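PDB 5HAM: RickCE from Rickettsia bellii, which probably acts as a CE-clan cysteine protease effector that removes ubiquitin or ubiquitin-like modifiers, here as a fragment that includes the catalytic domain. Local coordinates for residues Pro31-Arg36 / Gln115-Ile120. Numbering follows the deposited sequence.
Sequences PAITFR and QINEDI
Strand 27-34, an outermost strand of the mixed sheet, runs beside the long helix 96-130, whose N117 joins the two by pairing its side-chain amide with the backbone of T34. N117 OD1 accepts a hydrogen bond from T34 N (3.1 Å), the donor standing 33° off the carbonyl plane. N117 ND2 donates to T34 O at 2.8 Å in a nearly straight bond (172°). That carbonyl oxygen lies close to the N117 amide plane, whereas ND2 sits above the plane of the T34 carbonyl. Gripped at both ends, the amide is fixed in its rotation and takes up the N-H and C=O of T34, which could otherwise probably pair with another strand. A water donates to N117 OD1 at 2.7 Å and also bonds T34 OG1, whose other partner is Q113, one helical turn before N117.

On its other side the strand's neighbour is the parallel 135-141, with I33 and F35 bonded through their backbones to E141. The I33 side chain touches both helix 96-130 and I138 of that strand. Its chi1 of -80° sets CG1 beside the backbone N and CG2 opposite it, and I33 CG2 rests 3.6 Å from N117 OD1. I33 CG1 meets I120 CG2 at 3.9 Å as the two side chains run alongside each other, pointing opposite ways. I120 directs its CB at the strand; its CG1 touches the P31 ring at CG (4.0 Å) and its CD1 approaches A32 O (3.5 Å). I138 also touches I120, while the F35 ring packs on K179 and L183 of helix 175-188 and lies obliquely to N117 ND2.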
loop_
_atom_site.group_PDB
_atom_site.type_symbol
_atom_site.label_atom_id
_atom_site.label_comp_id
_atom_site.label_asym_id
_atom_site.label_seq_id
_atom_site.Cartn_x
_atom_site.Cartn_y
_atom_site.Cartn_z
ATOM N N PRO A 31 7.240 3.056 8.872
ATOM C CA PRO A 31 6.171 3.709 8.111
ATOM C C PRO A 31 5.835 2.887 6.870
ATOM O O PRO A 31 6.663 2.101 6.423
ATOM C CB PRO A 31 6.785 5.058 7.728
ATOM C CG PRO A 31 8.248 4.906 7.931
ATOM C CD PRO A 31 8.424 3.917 9.022
ATOM N N ALA A 32 4.633 3.051 6.332
ATOM C CA ALA A 32 4.204 2.239 5.199
ATOM C C ALA A 32 5.013 2.446 3.938
ATOM O O ALA A 32 5.332 3.571 3.564
ATOM C CB ALA A 32 2.720 2.472 4.897
ATOM N N ILE A 33 5.337 1.340 3.284
ATOM C CA ILE A 33 5.740 1.378 1.897
ATOM C C ILE A 33 4.468 1.436 1.063
ATOM O O ILE A 33 3.541 0.664 1.287
ATOM C CB ILE A 33 6.532 0.140 1.532
ATOM C CG1 ILE A 33 7.984 0.293 2.009
ATOM C CG2 ILE A 33 6.470 -0.118 0.014
ATOM C CD1 ILE A 33 8.779 -1.008 1.919
ATOM N N THR A 34 4.409 2.371 0.126
ATOM C CA THR A 34 3.206 2.550 -0.685
ATOM C C THR A 34 3.512 2.505 -2.178
ATOM O O THR A 34 4.475 3.102 -2.663
ATOM C CB THR A 34 2.467 3.875 -0.351
ATOM O OG1 THR A 34 3.283 4.985 -0.716
ATOM C CG2 THR A 34 2.185 3.977 1.144
ATOM N N PHE A 35 2.693 1.771 -2.909
ATOM C CA PHE A 35 2.830 1.714 -4.346
ATOM C C PHE A 35 1.605 2.326 -4.981
ATOM O O PHE A 35 0.481 2.185 -4.470
ATOM C CB PHE A 35 2.909 0.273 -4.824
ATOM C CG PHE A 35 4.119 -0.469 -4.352
ATOM C CD1 PHE A 35 5.363 -0.212 -4.906
ATOM C CD2 PHE A 35 4.007 -1.459 -3.390
ATOM C CE1 PHE A 35 6.476 -0.908 -4.493
ATOM C CE2 PHE A 35 5.120 -2.155 -2.975
ATOM C CZ PHE A 35 6.359 -1.876 -3.524
ATOM N N ARG A 36 1.811 2.991 -6.108
ATOM C CA ARG A 36 0.693 3.377 -6.931
ATOM C C ARG A 36 0.199 2.092 -7.585
ATOM O O ARG A 36 0.961 1.128 -7.712
ATOM C CB ARG A 36 1.144 4.402 -7.960
ATOM C CG ARG A 36 1.556 5.749 -7.337
ATOM C CD ARG A 36 2.792 6.325 -8.035
ATOM N NE ARG A 36 2.800 5.914 -9.431
ATOM C CZ ARG A 36 3.817 5.338 -10.058
ATOM N NH1 ARG A 36 3.658 5.001 -11.323
ATOM N NH2 ARG A 36 4.976 5.102 -9.444
ATOM N N GLN A 115 12.066 6.553 -3.784
ATOM C CA GLN A 115 13.216 6.705 -2.879
ATOM C C GLN A 115 12.862 6.492 -1.399
ATOM O O GLN A 115 13.663 5.936 -0.640
ATOM C CB GLN A 115 13.916 8.049 -3.073
ATOM C CG GLN A 115 15.192 8.190 -2.239
ATOM C CD GLN A 115 16.176 7.028 -2.423
ATOM O OE1 GLN A 115 16.461 6.281 -1.479
ATOM N NE2 GLN A 115 16.713 6.885 -3.635
ATOM N N ILE A 116 11.665 6.923 -1.001
ATOM C CA ILE A 116 11.214 6.767 0.382
ATOM C C ILE A 116 10.944 5.288 0.637
ATOM O O ILE A 116 11.315 4.763 1.693
ATOM C CB ILE A 116 9.977 7.683 0.729
ATOM C CG1 ILE A 116 10.410 9.144 0.878
ATOM C CG2 ILE A 116 9.328 7.277 2.039
ATOM C CD1 ILE A 116 9.292 10.157 0.598
ATOM N N ASN A 117 10.340 4.612 -0.346
ATOM C CA ASN A 117 10.115 3.166 -0.239
ATOM C C ASN A 117 11.422 2.410 -0.043
ATOM O O ASN A 117 11.519 1.554 0.821
ATOM C CB ASN A 117 9.365 2.598 -1.452
ATOM C CG ASN A 117 7.877 2.951 -1.452
ATOM O OD1 ASN A 117 7.319 3.347 -0.436
ATOM N ND2 ASN A 117 7.230 2.782 -2.594
ATOM N N GLU A 118 12.438 2.731 -0.833
ATOM C CA GLU A 118 13.757 2.140 -0.597
ATOM C C GLU A 118 14.328 2.469 0.793
ATOM O O GLU A 118 14.894 1.603 1.457
ATOM C CB GLU A 118 14.752 2.565 -1.670
ATOM C CG GLU A 118 14.486 1.972 -3.019
ATOM C CD GLU A 118 15.430 2.509 -4.062
ATOM O OE1 GLU A 118 16.229 3.400 -3.721
ATOM O OE2 GLU A 118 15.372 2.049 -5.220
ATOM N N ASP A 119 14.185 3.715 1.231
ATOM C CA ASP A 119 14.703 4.097 2.542
ATOM C C ASP A 119 14.057 3.324 3.690
ATOM O O ASP A 119 14.721 2.972 4.664
ATOM C CB ASP A 119 14.614 5.607 2.748
ATOM C CG ASP A 119 15.517 6.369 1.794
ATOM O OD1 ASP A 119 16.551 5.805 1.364
ATOM O OD2 ASP A 119 15.200 7.527 1.467
ATOM N N ILE A 120 12.773 3.022 3.564
ATOM C CA ILE A 120 12.080 2.254 4.589
ATOM C C ILE A 120 12.595 0.819 4.642
ATOM O O ILE A 120 12.864 0.282 5.713
ATOM C CB ILE A 120 10.577 2.294 4.354
ATOM C CG1 ILE A 120 10.067 3.731 4.548
ATOM C CG2 ILE A 120 9.870 1.328 5.278
ATOM C CD1 ILE A 120 8.771 4.033 3.812
HETATM O O HOH W 1 6.044 5.638 0.194
#